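Local coordinates for Sec-alkylsulfatase (Pseudomonas sp., PDB 4AXH), which catalyses the zinc-dependent hydrolysis of (R)-secondary alkyl sulfates with strict inversion of configuration, giving (S)-alcohols and sulfate, at residues I192-V197 with L261-V266; T149-E154 with A257-V262. All blocks are in the same frame, centred on the assembly; numbering follows the deposited sequence.

Both contacts involve the long loop that follows helix 222-233 and leads into strand 266-268, the outermost strand at one end of the eight-stranded sheet of the metallo-beta-lactamase domain. Of residues 257-262, 257-260 pack on the start of helix 153-164 (interaction 2); residues 261-266 then pass the start of helix 194-199 (interaction 1). Leu261 and Val262 belong to both ranges but meet a partner in interaction 1, and the centres of the two contacts lie about 13 Å apart. The earlier partners follow chain order too, 149-154 before 192-197. Interaction 2 is the one beside the zinc site, through Thr151 next to Asp183, whereas interaction 1 sits farther out, where the loop becomes the edge strand.

Interaction 1. Residues I192-V197 with L261-V266; sequences IDEADV and LVAPNV
Ile192 and Glu194 reach Val262 and Ala263 where the loop ahead of strand 266-268, the edge strand of the metallo-beta-lactamase sheet, passes the start of helix 194-199. Glu194 is modelled in two conformers, and what follows holds for one of them, so its bond may not be permanent. With CG anti to the backbone N (chi1 -176°) and the chain bent at the next bond, this conformer carries its carboxylate across to the loop backbone. There OE1 accepts a hydrogen bond from Ala263 N at 2.9 Å. The N-H comes in on the syn side, tilted out of the carboxylate plane, and the bond is clearly bent, 134° at the hydrogen. In the same conformer the carboxylate also lies against the methyl group of Ala263, covering both the amide and the CB of that residue.

Beside this bond, Val262, Ile192 and Val197 form an apolar patch. Val262 offers CG2 to two side chains from 192-197: the CD1 end of Ile192 at 3.4 Å, and Val197 CG2 at 4.0 Å. Val262 is held from elsewhere as well, its carbonyl oxygen hydrogen-bonded to the Tyr177 hydroxyl and its side chain resting on Ala188 and Arg189 of helix 188-191. Val197 also touches Val204 of strand 203-207, which pairs with 266-268. Its CG2 lies beside its own backbone N, while CG1, anti to that N (chi1 170°), sits 3.4 Å from Ala263 O.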
ATOM      1  N   ILE A 192     -23.329  12.860  25.291  1.00 29.08           N
ATOM      2  CA  ILE A 192     -23.215  14.324  25.150  1.00 29.76           C
ATOM      3  C   ILE A 192     -24.089  14.886  24.000  1.00 32.72           C
ATOM      4  O   ILE A 192     -24.495  14.143  23.104  1.00 30.42           O
ATOM      5  CB  ILE A 192     -21.734  14.883  25.096  1.00 32.62           C
ATOM      6  CG1 ILE A 192     -21.004  14.412  23.838  1.00 32.97           C
ATOM      7  CG2 ILE A 192     -20.937  14.556  26.352  1.00 31.65           C
ATOM      8  CD1 ILE A 192     -20.777  15.379  22.910  1.00 30.47           C
ATOM      9  N   ASP A 193     -24.329  16.216  24.020  1.00 30.66           N
ATOM     10  CA  ASP A 193     -25.116  16.881  22.983  1.00 30.46           C
ATOM     11  C   ASP A 193     -24.283  17.824  22.118  1.00 34.02           C
ATOM     12  O   ASP A 193     -23.552  18.613  22.694  1.00 35.19           O
ATOM     13  CB  ASP A 193     -26.298  17.609  23.622  1.00 31.94           C
ATOM     14  CG  ASP A 193     -27.187  16.692  24.431  1.00 37.78           C
ATOM     15  OD1 ASP A 193     -27.620  15.630  23.878  1.00 39.76           O
ATOM     16  OD2 ASP A 193     -27.458  17.024  25.613  1.00 35.66           O
ATOM     17  N   GLU A 194     -24.388  17.753  20.748  1.00 30.43           N
ATOM     18  CA  GLU A 194     -23.593  18.638  19.888  0.50 30.91           C
ATOM     19  C   GLU A 194     -23.890  20.095  20.181  1.00 39.62           C
ATOM     20  O   GLU A 194     -22.962  20.914  20.097  1.00 43.74           O
ATOM     21  CB  GLU A 194     -23.603  18.282  18.376  0.50 31.94           C
ATOM     22  CG  GLU A 194     -22.691  19.146  17.495  0.50 40.67           C
ATOM     23  CD  GLU A 194     -21.368  18.599  16.968  0.50 64.89           C
ATOM     24  OE1 GLU A 194     -21.425  17.692  16.104  0.50 68.58           O
ATOM     25  OE2 GLU A 194     -20.292  19.156  17.313  0.50 23.21           O
ATOM     26  N   ALA A 195     -25.121  20.426  20.613  1.00 37.72           N
ATOM     27  CA  ALA A 195     -25.470  21.792  21.008  1.00 37.96           C
ATOM     28  C   ALA A 195     -24.484  22.316  22.070  1.00 40.13           C
ATOM     29  O   ALA A 195     -24.010  23.436  21.926  1.00 40.27           O
ATOM     30  CB  ALA A 195     -26.894  21.836  21.554  1.00 38.93           C
ATOM     31  N   ASP A 196     -24.144  21.489  23.097  1.00 35.25           N
ATOM     32  CA  ASP A 196     -23.225  21.854  24.186  1.00 35.47           C
ATOM     33  C   ASP A 196     -21.792  22.032  23.684  1.00 39.51           C
ATOM     34  O   ASP A 196     -21.053  22.864  24.223  1.00 38.75           O
ATOM     35  CB  ASP A 196     -23.252  20.813  25.315  1.00 37.66           C
ATOM     36  CG  ASP A 196     -24.568  20.655  26.042  1.00 56.47           C
ATOM     37  OD1 ASP A 196     -25.424  21.547  25.918  1.00 59.20           O
ATOM     38  OD2 ASP A 196     -24.721  19.659  26.779  1.00 67.04           O
ATOM     39  N   VAL A 197     -21.404  21.236  22.661  1.00 35.00           N
ATOM     40  CA  VAL A 197     -20.085  21.274  22.050  1.00 34.76           C
ATOM     41  C   VAL A 197     -19.966  22.601  21.312  1.00 41.98           C
ATOM     42  O   VAL A 197     -19.103  23.404  21.655  1.00 42.33           O
ATOM     43  CB  VAL A 197     -19.817  20.026  21.159  1.00 37.02           C
ATOM     44  CG1 VAL A 197     -18.544  20.164  20.328  1.00 36.24           C
ATOM     45  CG2 VAL A 197     -19.765  18.770  22.004  1.00 36.11           C
ATOM     46  N   LEU A 261     -21.439  10.531  15.504  1.00 39.39           N
ATOM     47  CA  LEU A 261     -20.301  11.374  15.183  1.00 40.24           C
ATOM     48  C   LEU A 261     -20.579  12.776  15.672  1.00 46.49           C
ATOM     49  O   LEU A 261     -21.378  13.472  15.065  1.00 50.32           O
ATOM     50  CB  LEU A 261     -20.052  11.384  13.675  1.00 40.33           C
ATOM     51  CG  LEU A 261     -18.608  11.432  13.230  1.00 46.00           C
ATOM     52  CD1 LEU A 261     -18.467  10.903  11.798  1.00 45.96           C
ATOM     53  CD2 LEU A 261     -18.043  12.809  13.358  1.00 49.76           C
ATOM     54  N   VAL A 262     -19.982  13.185  16.789  1.00 40.84           N
ATOM     55  CA  VAL A 262     -20.127  14.561  17.236  1.00 39.06           C
ATOM     56  C   VAL A 262     -18.829  15.325  16.994  1.00 44.48           C
ATOM     57  O   VAL A 262     -17.784  14.979  17.545  1.00 45.28           O
ATOM     58  CB  VAL A 262     -20.921  14.899  18.535  1.00 40.52           C
ATOM     59  CG1 VAL A 262     -21.726  13.720  19.074  1.00 39.30           C
ATOM     60  CG2 VAL A 262     -20.070  15.576  19.598  1.00 39.61           C
ATOM     61  N   ALA A 263     -18.885  16.297  16.076  1.00 40.42           N
ATOM     62  CA  ALA A 263     -17.749  17.113  15.673  1.00 39.25           C
ATOM     63  C   ALA A 263     -16.937  17.665  16.840  1.00 44.86           C
ATOM     64  O   ALA A 263     -17.520  18.154  17.813  1.00 45.93           O
ATOM     65  CB  ALA A 263     -18.215  18.242  14.788  1.00 39.65           C
ATOM     66  N   PRO A 264     -15.586  17.577  16.777  1.00 41.72           N
ATOM     67  CA  PRO A 264     -14.757  18.146  17.850  1.00 41.10           C
ATOM     68  C   PRO A 264     -14.777  19.683  17.910  1.00 44.95           C
ATOM     69  O   PRO A 264     -15.110  20.375  16.949  1.00 42.20           O
ATOM     70  CB  PRO A 264     -13.356  17.629  17.529  1.00 42.64           C
ATOM     71  CG  PRO A 264     -13.543  16.605  16.453  1.00 47.48           C
ATOM     72  CD  PRO A 264     -14.741  17.005  15.712  1.00 42.99           C
ATOM     73  N   ASN A 265     -14.426  20.190  19.079  1.00 43.10           N
ATOM     74  CA  ASN A 265     -14.359  21.586  19.481  1.00 42.47           C
ATOM     75  C   ASN A 265     -12.939  22.086  19.174  1.00 48.92           C
ATOM     76  O   ASN A 265     -12.759  22.975  18.349  1.00 51.94           O
ATOM     77  CB  ASN A 265     -14.554  21.605  20.994  1.00 39.67           C
ATOM     78  CG  ASN A 265     -15.387  22.694  21.526  1.00 75.36           C
ATOM     79  OD1 ASN A 265     -16.538  22.471  21.877  1.00 63.26           O
ATOM     80  ND2 ASN A 265     -14.787  23.865  21.719  1.00 86.21           N
ATOM     81  N   VAL A 266     -11.930  21.500  19.854  1.00 42.70           N
ATOM     82  CA  VAL A 266     -10.515  21.860  19.771  1.00 40.61           C
ATOM     83  C   VAL A 266      -9.622  20.780  19.140  1.00 41.92           C
ATOM     84  O   VAL A 266      -9.547  19.645  19.636  1.00 42.22           O
ATOM     85  CB  VAL A 266      -9.977  22.499  21.096  1.00 43.24           C
ATOM     86  CG1 VAL A 266     -10.794  22.100  22.327  1.00 42.49           C
ATOM     87  CG2 VAL A 266      -8.483  22.278  21.309  1.00 42.79           C
TER

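Interaction 2. Residues T149-E154 with A257-V262; sequences TLTTAE and ATNTLV
In the metallo-beta-lactamase domain, the turn after strand 144-147 leads into helix 153-164, and residues 257-260 run across that helix's first turn. The backbone joins them directly: Ala153 N gives a hydrogen bond of 3.0 Å to Thr258 O, and Thr152 CA-H leans on the same oxygen. Glu154 returns the grip. Its chain bends at chi2 (86°), bringing the carboxylate back over the loop. There OE1 takes the Thr258 N-H on its syn lone pair at 3.2 Å. This bond is almost straight, 177° at the hydrogen. Thr258 OG1 lies 3.3 Å from Ala153 CB and within weak hydrogen-bonding range of the Glu154 carboxylate.

On the other flank, Asn259 ND2 donates to Thr151 O at 2.9 Å. That oxygen lies close to the amide plane of Asn259, yet the donor stands above the carbonyl plane of Thr151. Between the polar links, CG2 of Thr152, the N-cap residue of helix 153-164, meets Ala257 CB at 3.4 Å, while the Thr152 and Thr155 hydroxyls are hydrogen-bonded. Thr151 turns its own hydroxyl to Asp131, and its side chain touches Asp183, a ligand of the second zinc, so the contact borders the two-zinc site of the metallo-beta-lactamase fold.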
ATOM      1  N   THR A 149     -15.407   7.602  23.687  1.00 30.66           N
ATOM      2  CA  THR A 149     -16.838   7.459  23.940  1.00 31.05           C
ATOM      3  C   THR A 149     -17.412   6.097  23.493  1.00 36.08           C
ATOM      4  O   THR A 149     -18.617   5.989  23.228  1.00 35.78           O
ATOM      5  CB  THR A 149     -17.545   8.614  23.229  1.00 34.01           C
ATOM      6  OG1 THR A 149     -17.341   8.443  21.834  1.00 33.09           O
ATOM      7  CG2 THR A 149     -17.035   9.992  23.660  1.00 27.30           C
ATOM      8  N   LEU A 150     -16.542   5.063  23.410  1.00 30.72           N
ATOM      9  CA  LEU A 150     -16.871   3.708  22.966  1.00 28.06           C
ATOM     10  C   LEU A 150     -17.428   3.689  21.501  1.00 32.31           C
ATOM     11  O   LEU A 150     -17.389   4.720  20.818  1.00 32.23           O
ATOM     12  CB  LEU A 150     -17.779   2.973  23.978  1.00 27.15           C
ATOM     13  CG  LEU A 150     -17.378   2.945  25.474  1.00 29.57           C
ATOM     14  CD1 LEU A 150     -18.382   2.153  26.290  1.00 27.59           C
ATOM     15  CD2 LEU A 150     -15.993   2.361  25.683  1.00 25.27           C
ATOM     16  N   THR A 151     -17.918   2.518  21.026  1.00 26.18           N
ATOM     17  CA  THR A 151     -18.392   2.291  19.655  1.00 24.41           C
ATOM     18  C   THR A 151     -19.834   2.739  19.423  1.00 28.18           C
ATOM     19  O   THR A 151     -20.173   3.160  18.312  1.00 28.68           O
ATOM     20  CB  THR A 151     -18.287   0.772  19.316  1.00 24.58           C
ATOM     21  OG1 THR A 151     -17.081   0.244  19.838  1.00 23.63           O
ATOM     22  CG2 THR A 151     -18.341   0.490  17.860  1.00 22.02           C
ATOM     23  N   THR A 152     -20.705   2.530  20.420  1.00 22.83           N
ATOM     24  CA  THR A 152     -22.125   2.784  20.278  1.00 21.75           C
ATOM     25  C   THR A 152     -22.700   3.641  21.387  1.00 27.61           C
ATOM     26  O   THR A 152     -22.155   3.688  22.491  1.00 26.98           O
ATOM     27  CB  THR A 152     -22.866   1.463  20.145  1.00 26.62           C
ATOM     28  OG1 THR A 152     -22.942   0.826  21.425  1.00 26.52           O
ATOM     29  CG2 THR A 152     -22.216   0.518  19.130  1.00 25.69           C
ATOM     30  N   ALA A 153     -23.829   4.303  21.109  1.00 26.30           N
ATOM     31  CA  ALA A 153     -24.508   5.166  22.078  1.00 25.18           C
ATOM     32  C   ALA A 153     -24.982   4.360  23.302  1.00 26.63           C
ATOM     33  O   ALA A 153     -24.888   4.844  24.446  1.00 25.81           O
ATOM     34  CB  ALA A 153     -25.675   5.862  21.388  1.00 26.14           C
ATOM     35  N   GLU A 154     -25.440   3.110  23.062  1.00 22.91           N
ATOM     36  CA  GLU A 154     -25.930   2.197  24.112  1.00 23.29           C
ATOM     37  C   GLU A 154     -24.817   1.748  25.035  1.00 27.57           C
ATOM     38  O   GLU A 154     -25.028   1.690  26.246  1.00 28.04           O
ATOM     39  CB  GLU A 154     -26.697   0.982  23.518  1.00 24.46           C
ATOM     40  CG  GLU A 154     -27.878   1.342  22.625  1.00 17.36           C
ATOM     41  CD  GLU A 154     -27.495   1.584  21.181  1.00 32.67           C
ATOM     42  OE1 GLU A 154     -26.282   1.692  20.898  1.00 28.63           O
ATOM     43  OE2 GLU A 154     -28.406   1.688  20.330  1.00 39.16           O
ATOM     44  N   ALA A 257     -26.671  -1.839  17.134  1.00 40.57           N
ATOM     45  CA  ALA A 257     -26.522  -0.576  17.841  1.00 39.72           C
ATOM     46  C   ALA A 257     -26.382   0.688  16.992  1.00 45.40           C
ATOM     47  O   ALA A 257     -26.382   0.627  15.753  1.00 46.28           O
ATOM     48  CB  ALA A 257     -25.404  -0.695  18.840  1.00 40.16           C
ATOM     49  N   THR A 258     -26.288   1.846  17.662  1.00 40.66           N
ATOM     50  CA  THR A 258     -26.218   3.118  16.959  1.00 39.90           C
ATOM     51  C   THR A 258     -24.816   3.753  17.031  1.00 41.87           C
ATOM     52  O   THR A 258     -24.277   3.920  18.131  1.00 42.03           O
ATOM     53  CB  THR A 258     -27.331   4.035  17.482  1.00 46.57           C
ATOM     54  OG1 THR A 258     -27.066   4.302  18.856  1.00 59.20           O
ATOM     55  CG2 THR A 258     -28.712   3.395  17.400  1.00 41.30           C
ATOM     56  N   ASN A 259     -24.238   4.109  15.855  1.00 35.56           N
ATOM     57  CA  ASN A 259     -22.944   4.777  15.750  1.00 34.37           C
ATOM     58  C   ASN A 259     -23.157   6.272  15.459  1.00 41.20           C
ATOM     59  O   ASN A 259     -23.920   6.665  14.560  1.00 40.65           O
ATOM     60  CB  ASN A 259     -22.054   4.128  14.690  1.00 31.68           C
ATOM     61  CG  ASN A 259     -21.933   2.629  14.808  1.00 52.86           C
ATOM     62  OD1 ASN A 259     -22.260   1.870  13.880  1.00 46.35           O
ATOM     63  ND2 ASN A 259     -21.506   2.161  15.975  1.00 44.66           N
ATOM     64  N   THR A 260     -22.493   7.106  16.264  1.00 38.95           N
ATOM     65  CA  THR A 260     -22.633   8.557  16.233  1.00 38.33           C
ATOM     66  C   THR A 260     -21.330   9.258  15.895  1.00 42.05           C
ATOM     67  O   THR A 260     -20.254   8.671  16.000  1.00 41.91           O
ATOM     68  CB  THR A 260     -23.224   9.084  17.579  1.00 40.67           C
ATOM     69  OG1 THR A 260     -22.197   9.149  18.569  1.00 43.33           O
ATOM     70  CG2 THR A 260     -24.437   8.284  18.075  1.00 27.95           C
ATOM     71  N   LEU A 261     -21.439  10.531  15.504  1.00 39.39           N
ATOM     72  CA  LEU A 261     -20.301  11.374  15.183  1.00 40.24           C
ATOM     73  C   LEU A 261     -20.579  12.776  15.672  1.00 46.49           C
ATOM     74  O   LEU A 261     -21.378  13.472  15.065  1.00 50.32           O
ATOM     75  CB  LEU A 261     -20.052  11.384  13.675  1.00 40.33           C
ATOM     76  CG  LEU A 261     -18.608  11.432  13.230  1.00 46.00           C
ATOM     77  CD1 LEU A 261     -18.467  10.903  11.798  1.00 45.96           C
ATOM     78  CD2 LEU A 261     -18.043  12.809  13.358  1.00 49.76           C
ATOM     79  N   VAL A 262     -19.982  13.185  16.789  1.00 40.84           N
ATOM     80  CA  VAL A 262     -20.127  14.561  17.236  1.00 39.06           C
ATOM     81  C   VAL A 262     -18.829  15.325  16.994  1.00 44.48           C
ATOM     82  O   VAL A 262     -17.784  14.979  17.545  1.00 45.28           O
ATOM     83  CB  VAL A 262     -20.921  14.899  18.535  1.00 40.52           C
ATOM     84  CG1 VAL A 262     -21.726  13.720  19.074  1.00 39.30           C
ATOM     85  CG2 VAL A 262     -20.070  15.576  19.598  1.00 39.61           C
TER